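Local structure of N5-Carboxyaminoimidazole ribonucleotide synthetase (Staphylococcus aureus subsp. aureus, 3ORQ) at residues P211-E216 and G279-E284; P273-S278 and Y288-T293. The protein catalyses the ATP-dependent conversion of 5-aminoimidazole ribonucleotide and bicarbonate to N5-carboxyaminoimidazole ribonucleotide in purine biosynthesis. One frame throughout, in Å; residues are numbered along the deposited sequence.

Overall arrangement
Interactions 1 and 2 are neighbours inside the ATP-grasp domain, their centres about 9 Å apart, and their segments alternate along the chain: 211-216, 273-278, 279-284, 288-293. Interaction 1 sets the turn leading into helix 282-285 against strand 207-218 of the large antiparallel sheet; interaction 2 sets the loop that leaves edge strand 266-272 against the start of helix 290-298. Because 273-278 runs straight into 279-284, the two contacts hold successive parts of one continuous piece of chain, one against a strand and the other against a helix start. They also touch directly, through a probable hydrogen bond of 3.1 Å between S282 OG and Q290 N. The loop of interaction 2 carries H276 close to the magnesium ion, whereas interaction 1 lies farther from the nucleotide.

Interaction 1: residues P211-E216 and G279-E284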
loop_
_atom_site.group_PDB
_atom_site.type_symbol
_atom_site.label_atom_id
_atom_site.label_comp_id
_atom_site.label_asym_id
_atom_site.label_seq_id
_atom_site.Cartn_x
_atom_site.Cartn_y
_atom_site.Cartn_z
ATOM N N PRO A 211 12.760 1.978 12.943
ATOM C CA PRO A 211 13.516 3.153 13.423
ATOM C C PRO A 211 12.797 3.864 14.580
ATOM O O PRO A 211 11.579 4.024 14.560
ATOM C CB PRO A 211 13.547 4.086 12.190
ATOM C CG PRO A 211 12.887 3.272 10.998
ATOM C CD PRO A 211 12.784 1.847 11.460
ATOM N N LEU A 212 13.561 4.312 15.574
ATOM C CA LEU A 212 13.032 5.104 16.684
ATOM C C LEU A 212 12.330 6.327 16.149
ATOM O O LEU A 212 12.801 6.980 15.230
ATOM C CB LEU A 212 14.164 5.512 17.613
ATOM C CG LEU A 212 13.732 6.020 18.978
ATOM C CD1 LEU A 212 13.148 4.895 19.914
ATOM C CD2 LEU A 212 14.904 6.840 19.641
ATOM N N GLN A 213 11.165 6.621 16.699
ATOM C CA GLN A 213 10.376 7.712 16.193
ATOM C C GLN A 213 10.148 8.753 17.284
ATOM O O GLN A 213 10.067 8.421 18.471
ATOM C CB GLN A 213 9.057 7.213 15.546
ATOM C CG GLN A 213 8.292 6.147 16.277
ATOM C CD GLN A 213 8.145 4.824 15.522
ATOM O OE1 GLN A 213 8.751 4.575 14.483
ATOM N NE2 GLN A 213 7.345 3.952 16.095
ATOM N N GLU A 214 10.107 10.018 16.878
ATOM C CA GLU A 214 9.997 11.125 17.811
ATOM C C GLU A 214 8.598 11.764 17.687
ATOM O O GLU A 214 8.135 12.091 16.596
ATOM C CB GLU A 214 11.083 12.160 17.521
ATOM C CG GLU A 214 10.902 13.438 18.284
ATOM C CD GLU A 214 11.819 14.565 17.833
ATOM O OE1 GLU A 214 11.504 15.733 18.192
ATOM O OE2 GLU A 214 12.820 14.295 17.138
ATOM N N ASN A 215 7.957 11.962 18.825
ATOM C CA ASN A 215 6.536 12.233 18.886
ATOM C C ASN A 215 6.204 13.502 19.678
ATOM O O ASN A 215 6.525 13.637 20.897
ATOM C CB ASN A 215 5.801 11.030 19.503
ATOM C CG ASN A 215 6.012 9.750 18.707
ATOM O OD1 ASN A 215 6.094 9.790 17.478
ATOM N ND2 ASN A 215 6.076 8.611 19.388
ATOM N N GLU A 216 5.532 14.417 18.997
ATOM C CA GLU A 216 5.008 15.588 19.653
ATOM C C GLU A 216 3.518 15.397 19.743
ATOM O O GLU A 216 2.873 14.941 18.766
ATOM C CB GLU A 216 5.347 16.862 18.888
ATOM C CG GLU A 216 4.783 18.095 19.583
ATOM C CD GLU A 216 5.126 19.391 18.893
ATOM O OE1 GLU A 216 6.021 19.414 18.028
ATOM O OE2 GLU A 216 4.483 20.395 19.225
ATOM N N GLY A 279 3.481 4.859 14.066
ATOM C CA GLY A 279 4.168 3.975 13.101
ATOM C C GLY A 279 3.685 4.123 11.682
ATOM O O GLY A 279 4.181 3.419 10.774
ATOM N N HIS A 280 2.692 4.986 11.465
ATOM C CA HIS A 280 2.062 5.079 10.139
ATOM C C HIS A 280 3.029 5.497 9.038
ATOM O O HIS A 280 2.880 5.015 7.884
ATOM C CB HIS A 280 0.814 5.926 10.119
ATOM C CG HIS A 280 -0.281 5.386 10.979
ATOM N ND1 HIS A 280 -0.291 4.091 11.442
ATOM C CD2 HIS A 280 -1.368 5.982 11.521
ATOM C CE1 HIS A 280 -1.345 3.902 12.214
ATOM N NE2 HIS A 280 -2.022 5.031 12.270
ATOM N N TYR A 281 4.063 6.286 9.419
ATOM C CA TYR A 281 5.017 6.840 8.461
ATOM C C TYR A 281 5.707 5.687 7.690
ATOM O O TYR A 281 6.176 5.865 6.538
ATOM C CB TYR A 281 6.064 7.701 9.173
ATOM C CG TYR A 281 7.026 6.806 9.914
ATOM C CD1 TYR A 281 6.689 6.303 11.168
ATOM C CD2 TYR A 281 8.179 6.339 9.299
ATOM C CE1 TYR A 281 7.499 5.413 11.808
ATOM C CE2 TYR A 281 9.033 5.450 9.970
ATOM C CZ TYR A 281 8.674 4.979 11.220
ATOM O OH TYR A 281 9.472 4.086 11.912
ATOM N N SER A 282 5.800 4.511 8.326
ATOM C CA SER A 282 6.598 3.393 7.777
ATOM C C SER A 282 6.001 2.878 6.471
ATOM O O SER A 282 6.661 2.171 5.672
ATOM C CB SER A 282 6.667 2.239 8.790
ATOM O OG SER A 282 5.375 1.737 9.070
ATOM N N ILE A 283 4.745 3.227 6.230
ATOM C CA ILE A 283 4.154 2.853 4.931
ATOM C C ILE A 283 4.944 3.496 3.806
ATOM O O ILE A 283 5.293 2.839 2.871
ATOM C CB ILE A 283 2.694 3.227 4.817
ATOM C CG1 ILE A 283 1.868 2.300 5.679
ATOM C CG2 ILE A 283 2.213 3.083 3.370
ATOM C CD1 ILE A 283 0.488 2.904 6.048
ATOM N N GLU A 284 5.206 4.792 3.876
ATOM C CA GLU A 284 5.949 5.416 2.767
ATOM C C GLU A 284 7.469 5.357 2.929
ATOM O O GLU A 284 8.209 5.289 1.926
ATOM C CB GLU A 284 5.530 6.875 2.594
ATOM C CG GLU A 284 4.126 7.078 1.947
ATOM C CD GLU A 284 3.031 6.849 2.947
ATOM O OE1 GLU A 284 3.376 6.800 4.142
ATOM O OE2 GLU A 284 1.853 6.671 2.556
#
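Y281 reaches over to the strand with the hydroxyl end of its ring, which comes up against the P211 ring and the end of the Q213 side chain. The phenol oxygen OH of Y281 is 3.6 Å from CG of P211, and it lies 3.4 Å from the carbonyl O of P211 as well. From Q213 the amide, probably turned over in the model, arrives at the rim of the phenol, near the ring plane: the atom modelled as OE1 of Q213 sits 2.7 Å from OH of Y281. The amide and ring planes stand 71° apart, so the two flat groups meet at a steep angle and do not stack. In Q213, CG lies between the backbone N and the carbonyl carbon (chi1 43°), and a bend at chi2 swings the amide across to the ring. The turn that presents the tyrosine is type I, G279 to S282, and it is held twice at one acceptor: O of G279 takes the backbone N of S282 and also OG of S282 at 2.7 Å, the latter nearly straight off the end of the carbonyl. CB of S282 lies over one face of the Y281 ring, toward its rim. V227 of strand 221-227, next to 207-218 in the sheet, touches P211, Q213 and Y281. What results is buried sheet-to-turn packing in the ATP-grasp domain, with the Q213 side chain about 12 Å from the bound ADP, where a type I turn leading into helix 282-285 is set against the large antiparallel sheet.

Interaction 2: residues P273-S278 and Y288-T293; sequences PRPHNS and YSQFDT
Beside the magnesium site of the ATP-grasp domain, the loop after strand 266-272 is packed against the first turn of helix 290-298. Q290 and F291 supply the helix side. Q290 reaches out with its chain extended beyond CG and sets its amide against the backbone of P275 and H276. That amide is probably turned over in the model: the atom modelled as OE1 of Q290 is 2.8 Å from the carbonyl O of H276. The P275 ring meets F291 obliquely, CB of P275 standing 3.5 Å from CE1 of F291. With CG beside the backbone N (chi1 -54°), the F291 ring is brought to P275, and the methylene CG of Q290 lies over one of its faces. The helix start is fixed by a capping box: OG of S289 accepts from N of D292, and OD2 of D292 accepts from N of S289, which meets it at 3.0 Å from above the carboxylate plane. In the loop, NH1 of R274 binds O of P275 on a lone pair at 3.0 Å. ND1 of H276 accepts from N of S278, which stands well out of the ring plane, and pairs with OG of S278, 2.7 Å away; this restrains the imidazole while its NE2 bonds to E257, which with E270 supplies the protein residues of the magnesium site. Around the contact, helix 22-33 meets P275 through M27 and F291 through M26 and S30, T253 of strand 252-261 touches P275, and F210 of strand 207-218 packs on Q290.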
loop_
_atom_site.group_PDB
_atom_site.type_symbol
_atom_site.label_atom_id
_atom_site.label_comp_id
_atom_site.label_asym_id
_atom_site.label_seq_id
_atom_site.Cartn_x
_atom_site.Cartn_y
_atom_site.Cartn_z
ATOM N N PRO A 273 -0.420 -3.003 22.355
ATOM C CA PRO A 273 -0.233 -4.344 21.796
ATOM C C PRO A 273 -0.824 -4.385 20.368
ATOM O O PRO A 273 -1.628 -5.280 20.001
ATOM C CB PRO A 273 -1.028 -5.209 22.747
ATOM C CG PRO A 273 -2.208 -4.267 23.170
ATOM C CD PRO A 273 -1.629 -2.903 23.199
ATOM N N ARG A 274 -0.424 -3.410 19.557
ATOM C CA ARG A 274 -0.965 -3.297 18.202
ATOM C C ARG A 274 -0.050 -2.393 17.414
ATOM O O ARG A 274 0.821 -1.739 18.005
ATOM C CB ARG A 274 -2.391 -2.718 18.243
ATOM C CG ARG A 274 -2.478 -1.515 19.185
ATOM C CD ARG A 274 -3.756 -0.709 19.048
ATOM N NE ARG A 274 -3.775 0.348 20.040
ATOM C CZ ARG A 274 -3.181 1.526 19.894
ATOM N NH1 ARG A 274 -2.533 1.806 18.771
ATOM N NH2 ARG A 274 -3.245 2.439 20.867
ATOM N N PRO A 275 -0.252 -2.313 16.082
ATOM C CA PRO A 275 0.305 -1.162 15.370
ATOM C C PRO A 275 -0.163 0.110 16.056
ATOM O O PRO A 275 -1.193 0.106 16.735
ATOM C CB PRO A 275 -0.306 -1.294 13.978
ATOM C CG PRO A 275 -0.389 -2.855 13.793
ATOM C CD PRO A 275 -0.863 -3.293 15.158
ATOM N N HIS A 276 0.577 1.190 15.886
ATOM C CA HIS A 276 0.329 2.385 16.689
ATOM C C HIS A 276 0.422 3.588 15.783
ATOM O O HIS A 276 1.173 3.569 14.804
ATOM C CB HIS A 276 1.377 2.431 17.820
ATOM C CG HIS A 276 1.290 3.617 18.732
ATOM N ND1 HIS A 276 1.997 4.786 18.505
ATOM C CD2 HIS A 276 0.655 3.787 19.924
ATOM C CE1 HIS A 276 1.769 5.637 19.500
ATOM N NE2 HIS A 276 0.957 5.058 20.371
ATOM N N ASN A 277 -0.333 4.639 16.116
ATOM C CA ASN A 277 -0.385 5.878 15.322
ATOM C C ASN A 277 1.021 6.395 14.958
ATOM O O ASN A 277 1.240 6.964 13.856
ATOM C CB ASN A 277 -1.114 6.955 16.126
ATOM C CG ASN A 277 -1.656 8.082 15.265
ATOM O OD1 ASN A 277 -1.322 8.235 14.064
ATOM N ND2 ASN A 277 -2.540 8.860 15.867
ATOM N N SER A 278 1.993 6.188 15.853
ATOM C CA SER A 278 3.318 6.748 15.588
ATOM C C SER A 278 4.098 5.918 14.568
ATOM O O SER A 278 5.275 6.222 14.249
ATOM C CB SER A 278 4.138 6.896 16.892
ATOM O OG SER A 278 4.332 5.635 17.535
ATOM N N TYR A 288 9.489 -1.951 4.725
ATOM C CA TYR A 288 8.343 -2.729 5.237
ATOM C C TYR A 288 7.549 -1.769 6.121
ATOM O O TYR A 288 8.138 -0.913 6.780
ATOM C CB TYR A 288 8.775 -3.883 6.129
ATOM C CG TYR A 288 9.674 -4.933 5.462
ATOM C CD1 TYR A 288 11.071 -4.794 5.520
ATOM C CD2 TYR A 288 9.139 -6.047 4.824
ATOM C CE1 TYR A 288 11.921 -5.713 4.941
ATOM C CE2 TYR A 288 9.996 -6.998 4.186
ATOM C CZ TYR A 288 11.391 -6.803 4.272
ATOM O OH TYR A 288 12.265 -7.706 3.709
ATOM N N SER A 289 6.225 -1.901 6.160
ATOM C CA SER A 289 5.448 -1.074 7.091
ATOM C C SER A 289 5.095 -1.892 8.308
ATOM O O SER A 289 5.208 -3.098 8.289
ATOM C CB SER A 289 4.157 -0.536 6.431
ATOM O OG SER A 289 3.107 -1.494 6.528
ATOM N N GLN A 290 4.603 -1.237 9.344
ATOM C CA GLN A 290 4.281 -1.934 10.580
ATOM C C GLN A 290 3.110 -2.874 10.386
ATOM O O GLN A 290 2.935 -3.824 11.157
ATOM C CB GLN A 290 4.031 -0.932 11.719
ATOM C CG GLN A 290 2.962 0.094 11.465
ATOM C CD GLN A 290 2.506 0.813 12.720
ATOM O OE1 GLN A 290 1.841 1.848 12.637
ATOM N NE2 GLN A 290 2.818 0.258 13.878
ATOM N N PHE A 291 2.319 -2.615 9.347
ATOM C CA PHE A 291 1.204 -3.531 8.991
ATOM C C PHE A 291 1.692 -4.745 8.194
ATOM O O PHE A 291 1.193 -5.864 8.428
ATOM C CB PHE A 291 0.081 -2.768 8.231
ATOM C CG PHE A 291 -0.405 -1.578 8.982
ATOM C CD1 PHE A 291 -1.236 -1.747 10.094
ATOM C CD2 PHE A 291 0.105 -0.292 8.691
ATOM C CE1 PHE A 291 -1.652 -0.646 10.848
ATOM C CE2 PHE A 291 -0.305 0.824 9.438
ATOM C CZ PHE A 291 -1.194 0.649 10.507
ATOM N N ASP A 292 2.658 -4.548 7.274
ATOM C CA ASP A 292 3.203 -5.682 6.547
ATOM C C ASP A 292 3.787 -6.668 7.553
ATOM O O ASP A 292 3.447 -7.844 7.527
ATOM C CB ASP A 292 4.317 -5.263 5.579
ATOM C CG ASP A 292 3.841 -4.287 4.502
ATOM O OD1 ASP A 292 2.647 -4.341 4.062
ATOM O OD2 ASP A 292 4.687 -3.427 4.125
ATOM N N THR A 293 4.672 -6.204 8.424
ATOM C CA THR A 293 5.276 -7.116 9.389
ATOM C C THR A 293 4.196 -7.698 10.360
ATOM O O THR A 293 4.308 -8.798 10.825
ATOM C CB THR A 293 6.410 -6.453 10.171
ATOM O OG1 THR A 293 5.914 -5.269 10.801
ATOM C CG2 THR A 293 7.546 -6.063 9.245
#